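Local coordinates for protein probable porin (PDB 4FSP) that probably forms a porin channel in the bacterial outer membrane, through which small solutes can pass, at residues P128-I133 and S213-E218; S159-R164 and F197-L202; L377-R382 and L399-E404. All blocks are in the same frame, centred on the assembly; numbering follows the deposited sequence.

In the fold
Two contacts are strand pairings within the wall of an antiparallel beta barrel, and the third sets an inward-folded loop against that wall. Interaction 1, the loop contact, is buried: residues 128-133 meet strand 210-219 through side chains and a water bridge. Interaction 2 is partly buried and joins strands 158-168 and 193-205 by backbone hydrogen bonds and an Arg164-Asp198 salt bridge; strand 193-205 also pairs with 210-219, so interactions 1 and 2 share one detergent and a probable Tyr216 N to Ala200 O bond. Interaction 3 is a surface contact across the chain's centre, about 29 Å from interaction 1 between centres. It too is a strand ladder, but its added polar link is arginine to tyrosine.

Interaction 1. Residues P128-I133 and S213-E218; sequences PKLPTI and SYHYGE. With C8E ((hydroxyethyloxy)tri(ethyloxy)octane), chain G; C8E ((hydroxyethyloxy)tri(ethyloxy)octane), chain J; C8E ((hydroxyethyloxy)tri(ethyloxy)octane), chain I.
Pro131 stands across the face of the His215 imidazole, meeting it with its CG-CD side: CD is 3.7 Å from the ring centroid and only 7° off the ring normal, a CH-pi contact. Its CG comes within 3.6 Å of His215 CD2, while Leu130 CD2 approaches His215 CE1 obliquely at 4.0 Å. Proline suits this place because its rigid ring holds the CD and CG hydrogens, CD being polarised by the adjacent nitrogen, against the pi face. His215 NE2 is hydrogen-bonded to Asp203, which fixes the rotation of the imidazole.

Van der Waals packing continues at Thr132, whose CG2 touches Gly217 N at 3.9 Å; with no side chain at Gly217, the threonine methyl can settle close to the strand. Residues 130-133 form a type I beta turn within a loop that folds into the porin barrel and rests on its inner wall, while Tyr214 and Tyr216 of the same strand face the other way, where detergent chains probably occupy the place of membrane lipid. The C8 carbon of one detergent (chain G) sits over the Tyr216 ring, which CG, anti to the backbone N (chi1 177°), runs along the wall.

The polar link is a water that lies 2.6 Å from Thr132 OG1 and donates to Tyr216 O. Tyr216 OH donates to Glu218 OE1 over 2.5 Å, reaching it on the anti side and 28° out of the carboxylate plane.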
loop_
_atom_site.group_PDB
_atom_site.type_symbol
_atom_site.label_atom_id
_atom_site.label_comp_id
_atom_site.label_asym_id
_atom_site.label_seq_id
_atom_site.Cartn_x
_atom_site.Cartn_y
_atom_site.Cartn_z
ATOM N N PRO A 128 -5.563 -6.922 0.300
ATOM C CA PRO A 128 -6.301 -5.806 0.918
ATOM C C PRO A 128 -5.586 -4.462 0.756
ATOM O O PRO A 128 -4.347 -4.391 0.810
ATOM C CB PRO A 128 -6.367 -6.195 2.402
ATOM C CG PRO A 128 -6.073 -7.692 2.432
ATOM C CD PRO A 128 -5.122 -7.924 1.289
ATOM N N LYS A 129 -6.365 -3.408 0.535
ATOM C CA LYS A 129 -5.840 -2.046 0.527
ATOM C C LYS A 129 -6.512 -1.229 1.618
ATOM O O LYS A 129 -7.424 -0.452 1.345
ATOM C CB LYS A 129 -6.071 -1.381 -0.832
ATOM C CG LYS A 129 -5.388 -2.082 -2.003
ATOM C CD LYS A 129 -5.176 -1.122 -3.174
ATOM C CE LYS A 129 -4.706 0.272 -2.709
ATOM N NZ LYS A 129 -3.408 0.285 -1.960
ATOM N N LEU A 130 -6.046 -1.389 2.853
ATOM C CA LEU A 130 -6.678 -0.731 4.004
ATOM C C LEU A 130 -5.656 -0.010 4.889
ATOM O O LEU A 130 -4.462 -0.346 4.875
ATOM C CB LEU A 130 -7.435 -1.777 4.833
ATOM C CG LEU A 130 -8.525 -2.562 4.120
ATOM C CD1 LEU A 130 -8.925 -3.751 4.990
ATOM C CD2 LEU A 130 -9.725 -1.651 3.850
ATOM N N PRO A 131 -6.117 0.970 5.684
ATOM C CA PRO A 131 -5.179 1.722 6.526
ATOM C C PRO A 131 -4.364 0.818 7.447
ATOM O O PRO A 131 -3.285 1.200 7.907
ATOM C CB PRO A 131 -6.111 2.629 7.364
ATOM C CG PRO A 131 -7.308 2.846 6.477
ATOM C CD PRO A 131 -7.492 1.506 5.768
ATOM N N THR A 132 -4.879 -0.378 7.708
ATOM C CA THR A 132 -4.224 -1.317 8.612
ATOM C C THR A 132 -3.469 -2.394 7.860
ATOM O O THR A 132 -2.783 -3.218 8.473
ATOM C CB THR A 132 -5.255 -2.044 9.485
ATOM O OG1 THR A 132 -6.206 -2.694 8.633
ATOM C CG2 THR A 132 -5.989 -1.052 10.383
ATOM N N ILE A 133 -3.637 -2.418 6.540
ATOM C CA ILE A 133 -2.934 -3.384 5.710
ATOM C C ILE A 133 -2.944 -2.960 4.242
ATOM O O ILE A 133 -3.990 -2.980 3.590
ATOM C CB ILE A 133 -3.482 -4.812 5.917
ATOM C CG1 ILE A 133 -3.013 -5.735 4.784
ATOM C CG2 ILE A 133 -5.009 -4.788 6.057
ATOM C CD1 ILE A 133 -3.356 -7.194 5.012
ATOM N N SER A 213 -12.736 8.217 7.721
ATOM C CA SER A 213 -12.625 6.772 7.844
ATOM C C SER A 213 -12.230 6.333 9.249
ATOM O O SER A 213 -11.413 6.980 9.906
ATOM C CB SER A 213 -11.558 6.252 6.873
ATOM O OG SER A 213 -11.882 6.619 5.548
ATOM N N TYR A 214 -12.797 5.211 9.681
ATOM C CA TYR A 214 -12.343 4.510 10.874
ATOM C C TYR A 214 -12.022 3.066 10.506
ATOM O O TYR A 214 -12.818 2.399 9.835
ATOM C CB TYR A 214 -13.412 4.515 11.979
ATOM C CG TYR A 214 -13.024 3.576 13.082
ATOM C CD1 TYR A 214 -12.195 3.995 14.107
ATOM C CD2 TYR A 214 -13.430 2.243 13.065
ATOM C CE1 TYR A 214 -11.801 3.115 15.110
ATOM C CE2 TYR A 214 -13.028 1.362 14.036
ATOM C CZ TYR A 214 -12.223 1.798 15.064
ATOM O OH TYR A 214 -11.850 0.895 16.041
ATOM N N HIS A 215 -10.880 2.560 10.961
ATOM C CA HIS A 215 -10.544 1.152 10.727
ATOM C C HIS A 215 -9.880 0.527 11.940
ATOM O O HIS A 215 -9.104 1.181 12.659
ATOM C CB HIS A 215 -9.651 0.988 9.497
ATOM C CG HIS A 215 -10.344 1.347 8.221
ATOM N ND1 HIS A 215 -10.854 0.400 7.366
ATOM C CD2 HIS A 215 -10.653 2.553 7.685
ATOM C CE1 HIS A 215 -11.428 1.004 6.336
ATOM N NE2 HIS A 215 -11.335 2.308 6.514
ATOM N N TYR A 216 -10.211 -0.740 12.168
ATOM C CA TYR A 216 -9.665 -1.505 13.275
ATOM C C TYR A 216 -8.931 -2.717 12.710
ATOM O O TYR A 216 -9.436 -3.395 11.816
ATOM C CB TYR A 216 -10.790 -1.967 14.206
ATOM C CG TYR A 216 -10.288 -2.823 15.330
ATOM C CD1 TYR A 216 -9.797 -2.250 16.497
ATOM C CD2 TYR A 216 -10.293 -4.208 15.228
ATOM C CE1 TYR A 216 -9.326 -3.033 17.530
ATOM C CE2 TYR A 216 -9.827 -5.000 16.251
ATOM C CZ TYR A 216 -9.336 -4.405 17.403
ATOM O OH TYR A 216 -8.866 -5.177 18.444
ATOM N N GLY A 217 -7.742 -2.988 13.225
ATOM C CA GLY A 217 -7.004 -4.154 12.796
ATOM C C GLY A 217 -6.389 -4.823 14.003
ATOM O O GLY A 217 -5.951 -4.153 14.944
ATOM N N GLU A 218 -6.327 -6.148 13.980
ATOM C CA GLU A 218 -5.778 -6.869 15.115
ATOM C C GLU A 218 -5.042 -8.106 14.646
ATOM O O GLU A 218 -5.656 -9.007 14.067
ATOM C CB GLU A 218 -6.920 -7.268 16.077
ATOM C CG GLU A 218 -6.471 -8.125 17.250
ATOM C CD GLU A 218 -7.603 -8.476 18.201
ATOM O OE1 GLU A 218 -8.580 -7.697 18.299
ATOM O OE2 GLU A 218 -7.519 -9.541 18.850
HETATM C C1 C8E G . -8.601 -7.125 21.923
HETATM C C2 C8E G . -10.083 -7.363 22.153
HETATM C C3 C8E G . -10.772 -6.021 22.311
HETATM C C4 C8E G . -11.968 -5.953 21.377
HETATM C C5 C8E G . -11.907 -4.679 20.551
HETATM C C6 C8E G . -12.764 -4.806 19.303
HETATM C C7 C8E G . -13.130 -3.422 18.785
HETATM C C8 C8E G . -13.546 -3.489 17.328
HETATM O O9 C8E G . -14.644 -2.636 17.072
HETATM C C10 C8E G . -14.523 -1.978 15.827
HETATM C C11 C8E G . -15.899 -1.749 15.214
HETATM O O12 C8E G . -15.767 -1.028 14.009
HETATM C C13 C8E G . -16.997 -0.851 13.341
HETATM C C14 C8E G . -16.766 -0.630 11.848
HETATM C C1 C8E J . -15.083 7.450 10.893
HETATM C C2 C8E J . -16.356 8.181 10.505
HETATM C C3 C8E J . -15.913 9.605 10.185
HETATM C C4 C8E J . -16.573 10.579 11.151
HETATM C C5 C8E J . -16.401 11.998 10.574
HETATM C C6 C8E J . -17.789 12.663 10.546
HETATM C C7 C8E J . -17.699 14.162 10.189
HETATM C C8 C8E J . -19.126 14.700 10.332
HETATM O O9 C8E J . -19.267 16.060 9.856
HETATM C C10 C8E J . -20.688 16.287 9.757
HETATM C C11 C8E J . -20.959 17.658 9.163
HETATM O O12 C8E J . -22.010 17.399 8.203
HETATM C C4 C8E I . -17.656 4.291 13.854
HETATM C C5 C8E I . -16.487 4.153 14.817
HETATM C C6 C8E I . -16.546 2.879 15.652
HETATM C C7 C8E I . -15.512 2.999 16.766
HETATM C C8 C8E I . -15.449 1.782 17.681
HETATM O O9 C8E I . -14.253 1.823 18.437
HETATM C C10 C8E I . -14.310 1.032 19.610
HETATM C C11 C8E I . -12.925 0.969 20.242
HETATM O O12 C8E I . -12.857 0.029 21.298
HETATM O O HOH W 1 -8.705 -2.572 9.339
#

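Interaction 2. Residues S159-R164 and F197-L202; sequences SLNLGR and FDLAGL. With C8E ((hydroxyethyloxy)tri(ethyloxy)octane), chain G.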
loop_
_atom_site.group_PDB
_atom_site.type_symbol
_atom_site.label_atom_id
_atom_site.label_comp_id
_atom_site.label_asym_id
_atom_site.label_seq_id
_atom_site.Cartn_x
_atom_site.Cartn_y
_atom_site.Cartn_z
ATOM N N SER A 159 -19.408 3.073 3.305
ATOM C CA SER A 159 -18.866 1.749 3.033
ATOM C C SER A 159 -18.485 1.121 4.349
ATOM O O SER A 159 -17.955 1.790 5.236
ATOM C CB SER A 159 -17.631 1.796 2.126
ATOM O OG SER A 159 -17.869 2.658 1.032
ATOM N N LEU A 160 -18.772 -0.169 4.460
ATOM C CA LEU A 160 -18.410 -0.962 5.614
ATOM C C LEU A 160 -17.581 -2.131 5.132
ATOM O O LEU A 160 -17.829 -2.687 4.054
ATOM C CB LEU A 160 -19.669 -1.507 6.279
ATOM C CG LEU A 160 -20.135 -0.821 7.552
ATOM C CD1 LEU A 160 -21.661 -0.788 7.588
ATOM C CD2 LEU A 160 -19.580 -1.601 8.729
ATOM N N ASN A 161 -16.594 -2.514 5.924
ATOM C CA ASN A 161 -15.896 -3.743 5.640
ATOM C C ASN A 161 -15.603 -4.491 6.917
ATOM O O ASN A 161 -15.546 -3.904 8.003
ATOM C CB ASN A 161 -14.608 -3.467 4.898
ATOM C CG ASN A 161 -13.672 -2.635 5.710
ATOM O OD1 ASN A 161 -13.874 -1.421 5.857
ATOM N ND2 ASN A 161 -12.657 -3.280 6.285
ATOM N N LEU A 162 -15.415 -5.795 6.761
ATOM C CA LEU A 162 -15.155 -6.711 7.852
ATOM C C LEU A 162 -14.336 -7.845 7.241
ATOM O O LEU A 162 -14.642 -8.302 6.131
ATOM C CB LEU A 162 -16.483 -7.261 8.342
ATOM C CG LEU A 162 -16.428 -8.183 9.552
ATOM C CD1 LEU A 162 -15.992 -7.376 10.763
ATOM C CD2 LEU A 162 -17.791 -8.842 9.780
ATOM N N GLY A 163 -13.297 -8.300 7.932
ATOM C CA GLY A 163 -12.457 -9.335 7.354
ATOM C C GLY A 163 -11.655 -10.148 8.352
ATOM O O GLY A 163 -11.471 -9.742 9.508
ATOM N N ARG A 164 -11.177 -11.304 7.903
ATOM C CA ARG A 164 -10.270 -12.114 8.703
ATOM C C ARG A 164 -9.276 -12.817 7.797
ATOM O O ARG A 164 -9.668 -13.486 6.837
ATOM C CB ARG A 164 -11.035 -13.121 9.568
ATOM C CG ARG A 164 -10.128 -14.141 10.277
ATOM C CD ARG A 164 -10.904 -15.034 11.243
ATOM N NE ARG A 164 -10.741 -14.589 12.626
ATOM C CZ ARG A 164 -10.753 -15.392 13.686
ATOM N NH1 ARG A 164 -10.934 -16.697 13.538
ATOM N NH2 ARG A 164 -10.584 -14.885 14.899
ATOM N N PHE A 197 -5.693 -12.409 11.623
ATOM C CA PHE A 197 -5.701 -10.961 11.637
ATOM C C PHE A 197 -7.131 -10.517 11.364
ATOM O O PHE A 197 -7.688 -10.834 10.317
ATOM C CB PHE A 197 -4.768 -10.394 10.566
ATOM C CG PHE A 197 -4.653 -8.890 10.603
ATOM C CD1 PHE A 197 -3.779 -8.267 11.488
ATOM C CD2 PHE A 197 -5.422 -8.099 9.764
ATOM C CE1 PHE A 197 -3.670 -6.878 11.540
ATOM C CE2 PHE A 197 -5.315 -6.713 9.803
ATOM C CZ PHE A 197 -4.440 -6.099 10.694
ATOM N N ASP A 198 -7.726 -9.783 12.297
ATOM C CA ASP A 198 -9.100 -9.341 12.133
ATOM C C ASP A 198 -9.138 -7.915 11.654
ATOM O O ASP A 198 -8.257 -7.120 11.980
ATOM C CB ASP A 198 -9.833 -9.471 13.457
ATOM C CG ASP A 198 -9.760 -10.875 13.999
ATOM O OD1 ASP A 198 -10.046 -11.809 13.229
ATOM O OD2 ASP A 198 -9.384 -11.053 15.173
ATOM N N LEU A 199 -10.152 -7.586 10.864
ATOM C CA LEU A 199 -10.311 -6.204 10.438
ATOM C C LEU A 199 -11.768 -5.794 10.306
ATOM O O LEU A 199 -12.634 -6.608 10.010
ATOM C CB LEU A 199 -9.538 -5.937 9.144
ATOM C CG LEU A 199 -9.969 -6.752 7.927
ATOM C CD1 LEU A 199 -10.941 -5.936 7.085
ATOM C CD2 LEU A 199 -8.745 -7.217 7.091
ATOM N N ALA A 200 -12.023 -4.510 10.520
ATOM C CA ALA A 200 -13.354 -3.960 10.371
ATOM C C ALA A 200 -13.178 -2.486 10.106
ATOM O O ALA A 200 -12.272 -1.853 10.651
ATOM C CB ALA A 200 -14.166 -4.165 11.639
ATOM N N GLY A 201 -14.045 -1.928 9.274
ATOM C CA GLY A 201 -13.931 -0.525 9.000
ATOM C C GLY A 201 -15.172 0.112 8.424
ATOM O O GLY A 201 -16.173 -0.551 8.106
ATOM N N LEU A 202 -15.055 1.421 8.249
ATOM C CA LEU A 202 -16.133 2.273 7.811
ATOM C C LEU A 202 -15.484 3.466 7.097
ATOM O O LEU A 202 -14.497 4.033 7.577
ATOM C CB LEU A 202 -16.923 2.698 9.051
ATOM C CG LEU A 202 -18.052 3.721 9.036
ATOM C CD1 LEU A 202 -18.895 3.537 10.300
ATOM C CD2 LEU A 202 -17.496 5.127 9.003
HETATM C C1 C8E G . -8.601 -7.125 21.923
HETATM C C2 C8E G . -10.083 -7.363 22.153
HETATM C C3 C8E G . -10.772 -6.021 22.311
HETATM C C4 C8E G . -11.968 -5.953 21.377
HETATM C C5 C8E G . -11.907 -4.679 20.551
HETATM C C6 C8E G . -12.764 -4.806 19.303
HETATM C C7 C8E G . -13.130 -3.422 18.785
HETATM C C8 C8E G . -13.546 -3.489 17.328
HETATM O O9 C8E G . -14.644 -2.636 17.072
HETATM C C10 C8E G . -14.523 -1.978 15.827
HETATM C C11 C8E G . -15.899 -1.749 15.214
HETATM O O12 C8E G . -15.767 -1.028 14.009
HETATM C C13 C8E G . -16.997 -0.851 13.341
HETATM C C14 C8E G . -16.766 -0.630 11.848
#
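Asn161 and Gly163 pair with Gly201 and Leu199 through four backbone hydrogen bonds, the ladder of two neighbouring antiparallel strands in the wall of a porin barrel. Gly201 N reaches Asn161 O over 2.8 Å. The return bond, from Asn161 N to Gly201 O, measures 3.0 Å. Beside them lie the non-hydrogen-bonded pairs Leu160-Leu202, Leu162-Ala200 and Arg164-Asp198, tied by CA-H...O contacts. All six of these residues share one face, and its leucines and alanine suit a surface that detergent reaches. Leu162 turns CD1 over the neighbouring strand to meet Ala200 CB at 3.8 Å, and the small alanine leaves the leucine room to lie there.

Arg164 adds the polar clasp at the end of the pair. Its CB starts 4.0 Å from Asp198 OD1, and CG comes slightly nearer; both also lie near Phe197 O. With CG anti to the backbone N (chi1 172°) the chain first runs straight, and CD keeps about the same spacing from OD1. The bend at chi3 (-101°) then brings Arg164 NE to within 2.9 Å of Asp198 OD1 in a nearly straight hydrogen bond that is part of a salt bridge, with guanidinium and carboxylate almost coplanar (13°). Arg164 CZ follows at 3.7 Å from Asp198 OD1. The tip NH2, 3.5 Å from Asp198 OD1, goes on to a salt bridge with Glu220. Serving two acids, the arginine probably eases the like-charge closeness of Asp198 and Glu220.

On the other face, which carries Asn161 and Leu199, the loop residue Leu130 packs against both. Here the two glycines make way for bulkier neighbours: Leu199 CG lies 3.6 Å from Gly163 CA, leaning across from the partner strand.

Interaction 3. Residues L377-R382 and L399-E404; sequences LGLVWR and LYLTYE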
loop_
_atom_site.group_PDB
_atom_site.type_symbol
_atom_site.label_atom_id
_atom_site.label_comp_id
_atom_site.label_asym_id
_atom_site.label_seq_id
_atom_site.Cartn_x
_atom_site.Cartn_y
_atom_site.Cartn_z
ATOM N N LEU A 377 4.773 0.037 -23.176
ATOM C CA LEU A 377 5.989 -0.140 -22.387
ATOM C C LEU A 377 6.219 0.963 -21.353
ATOM O O LEU A 377 6.145 2.156 -21.665
ATOM C CB LEU A 377 7.215 -0.271 -23.294
ATOM C CG LEU A 377 8.397 -0.946 -22.601
ATOM C CD1 LEU A 377 7.962 -2.318 -22.128
ATOM C CD2 LEU A 377 9.601 -1.044 -23.533
ATOM N N GLY A 378 6.491 0.547 -20.117
ATOM C CA GLY A 378 6.740 1.479 -19.036
ATOM C C GLY A 378 8.138 1.305 -18.479
ATOM O O GLY A 378 8.563 0.182 -18.169
ATOM N N LEU A 379 8.862 2.414 -18.380
ATOM C CA LEU A 379 10.145 2.427 -17.698
ATOM C C LEU A 379 10.012 3.263 -16.431
ATOM O O LEU A 379 9.537 4.408 -16.463
ATOM C CB LEU A 379 11.259 2.996 -18.587
ATOM C CG LEU A 379 11.610 2.259 -19.883
ATOM C CD1 LEU A 379 10.880 2.864 -21.084
ATOM C CD2 LEU A 379 13.124 2.236 -20.120
ATOM N N VAL A 380 10.414 2.685 -15.310
ATOM C CA VAL A 380 10.382 3.406 -14.054
ATOM C C VAL A 380 11.741 3.274 -13.392
ATOM O O VAL A 380 12.304 2.175 -13.330
ATOM C CB VAL A 380 9.278 2.872 -13.102
ATOM C CG1 VAL A 380 9.283 3.664 -11.803
ATOM C CG2 VAL A 380 7.901 2.971 -13.754
ATOM N N TRP A 381 12.262 4.401 -12.912
ATOM C CA TRP A 381 13.527 4.422 -12.197
ATOM C C TRP A 381 13.303 5.089 -10.854
ATOM O O TRP A 381 12.927 6.265 -10.800
ATOM C CB TRP A 381 14.575 5.214 -12.989
ATOM C CG TRP A 381 15.905 5.325 -12.298
ATOM C CD1 TRP A 381 16.402 4.487 -11.343
ATOM C CD2 TRP A 381 16.909 6.335 -12.509
ATOM N NE1 TRP A 381 17.650 4.913 -10.946
ATOM C CE2 TRP A 381 17.985 6.041 -11.650
ATOM C CE3 TRP A 381 16.998 7.460 -13.340
ATOM C CZ2 TRP A 381 19.137 6.833 -11.593
ATOM C CZ3 TRP A 381 18.142 8.243 -13.285
ATOM C CH2 TRP A 381 19.196 7.927 -12.418
ATOM N N ARG A 382 13.527 4.342 -9.774
ATOM C CA ARG A 382 13.406 4.895 -8.422
ATOM C C ARG A 382 14.751 4.849 -7.706
ATOM O O ARG A 382 15.324 3.773 -7.472
ATOM C CB ARG A 382 12.326 4.154 -7.620
ATOM C CG ARG A 382 10.999 4.052 -8.364
ATOM C CD ARG A 382 9.985 3.211 -7.597
ATOM N NE ARG A 382 9.682 3.802 -6.296
ATOM C CZ ARG A 382 9.550 3.107 -5.171
ATOM N NH1 ARG A 382 9.683 1.778 -5.189
ATOM N NH2 ARG A 382 9.281 3.741 -4.032
ATOM N N LEU A 399 14.569 -0.433 -10.758
ATOM C CA LEU A 399 14.265 -0.249 -12.170
ATOM C C LEU A 399 13.145 -1.196 -12.538
ATOM O O LEU A 399 13.180 -2.383 -12.191
ATOM C CB LEU A 399 15.495 -0.574 -13.028
ATOM C CG LEU A 399 16.534 0.532 -13.174
ATOM C CD1 LEU A 399 17.810 -0.009 -13.805
ATOM C CD2 LEU A 399 15.954 1.651 -14.015
ATOM N N TYR A 400 12.142 -0.676 -13.230
ATOM C CA TYR A 400 11.005 -1.493 -13.607
ATOM C C TYR A 400 10.721 -1.270 -15.073
ATOM O O TYR A 400 10.604 -0.128 -15.532
ATOM C CB TYR A 400 9.758 -1.125 -12.800
ATOM C CG TYR A 400 9.949 -1.039 -11.303
ATOM C CD1 TYR A 400 10.441 0.117 -10.713
ATOM C CD2 TYR A 400 9.602 -2.101 -10.473
ATOM C CE1 TYR A 400 10.607 0.215 -9.332
ATOM C CE2 TYR A 400 9.764 -2.014 -9.093
ATOM C CZ TYR A 400 10.265 -0.852 -8.528
ATOM O OH TYR A 400 10.428 -0.760 -7.159
ATOM N N LEU A 401 10.624 -2.377 -15.795
ATOM C CA LEU A 401 10.152 -2.391 -17.159
ATOM C C LEU A 401 8.824 -3.124 -17.098
ATOM O O LEU A 401 8.777 -4.273 -16.670
ATOM C CB LEU A 401 11.135 -3.172 -18.024
ATOM C CG LEU A 401 10.991 -3.036 -19.537
ATOM C CD1 LEU A 401 10.807 -1.585 -19.894
ATOM C CD2 LEU A 401 12.240 -3.587 -20.211
ATOM N N THR A 402 7.739 -2.458 -17.478
ATOM C CA THR A 402 6.419 -3.075 -17.382
ATOM C C THR A 402 5.698 -3.067 -18.710
ATOM O O THR A 402 5.828 -2.127 -19.511
ATOM C CB THR A 402 5.496 -2.386 -16.363
ATOM O OG1 THR A 402 5.301 -1.018 -16.740
ATOM C CG2 THR A 402 6.077 -2.462 -14.964
ATOM N N TYR A 403 4.935 -4.132 -18.926
ATOM C CA TYR A 403 4.042 -4.221 -20.062
ATOM C C TYR A 403 2.777 -4.977 -19.660
ATOM O O TYR A 403 2.852 -6.041 -19.030
ATOM C CB TYR A 403 4.730 -4.912 -21.245
ATOM C CG TYR A 403 3.951 -4.755 -22.521
ATOM C CD1 TYR A 403 3.938 -3.548 -23.198
ATOM C CD2 TYR A 403 3.207 -5.800 -23.036
ATOM C CE1 TYR A 403 3.221 -3.392 -24.359
ATOM C CE2 TYR A 403 2.483 -5.651 -24.200
ATOM C CZ TYR A 403 2.495 -4.445 -24.857
ATOM O OH TYR A 403 1.779 -4.281 -26.017
ATOM N N GLU A 404 1.623 -4.420 -20.028
ATOM C CA GLU A 404 0.323 -5.018 -19.714
ATOM C C GLU A 404 -0.418 -5.442 -20.986
ATOM O O GLU A 404 -0.730 -4.603 -21.834
ATOM C CB GLU A 404 -0.540 -4.030 -18.929
ATOM C CG GLU A 404 -2.008 -4.416 -18.825
ATOM C CD GLU A 404 -2.282 -5.318 -17.641
ATOM O OE1 GLU A 404 -1.365 -6.072 -17.251
ATOM O OE2 GLU A 404 -3.404 -5.267 -17.090
#
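Tyr400 OH is gripped twice: Arg382 NH1 donates to it over a long 3.3 Å, and the hydroxyl is also hydrogen-bonded to the carbonyl oxygen of Gly138. The phenol oxygen lies in the guanidinium plane, only 2° out, although that plane is turned 31° from the phenol ring. A bend at chi3 (61°) brings the arginine chain obliquely past the ring, with Arg382 CD 3.5 Å from Tyr400 CE1. A long, flexible arginine suits the spot, as its methylenes pass the ring at CE1 while its end bonds the hydroxyl.

Beside this clasp runs a regular antiparallel ladder. Gly378 and Thr402 exchange backbone bonds, as do Val380 and Tyr400, with Val380 N 2.8 Å from Tyr400 O. Val380 CB rests 3.8 Å from Tyr400 CD1, filling the space beside the ring. Gly378, bare on that face, allows Thr402 OG1 to sit over its CA.

The opposite face is apolar, as befits a barrel exterior: Leu401 CD1 touches both Leu377 CG, at 3.7 Å, and Leu379 CG, while Trp381 and Leu399 lie side by side. The indole N-H is held by Asn397.

These two strands form the last hairpin of the porin barrel: strand 378-388 pairs on its far side with 358-368, and strand 394-406 closes the cylinder against the first strand, 24-38, where Tyr400 meets the ring of Phe32.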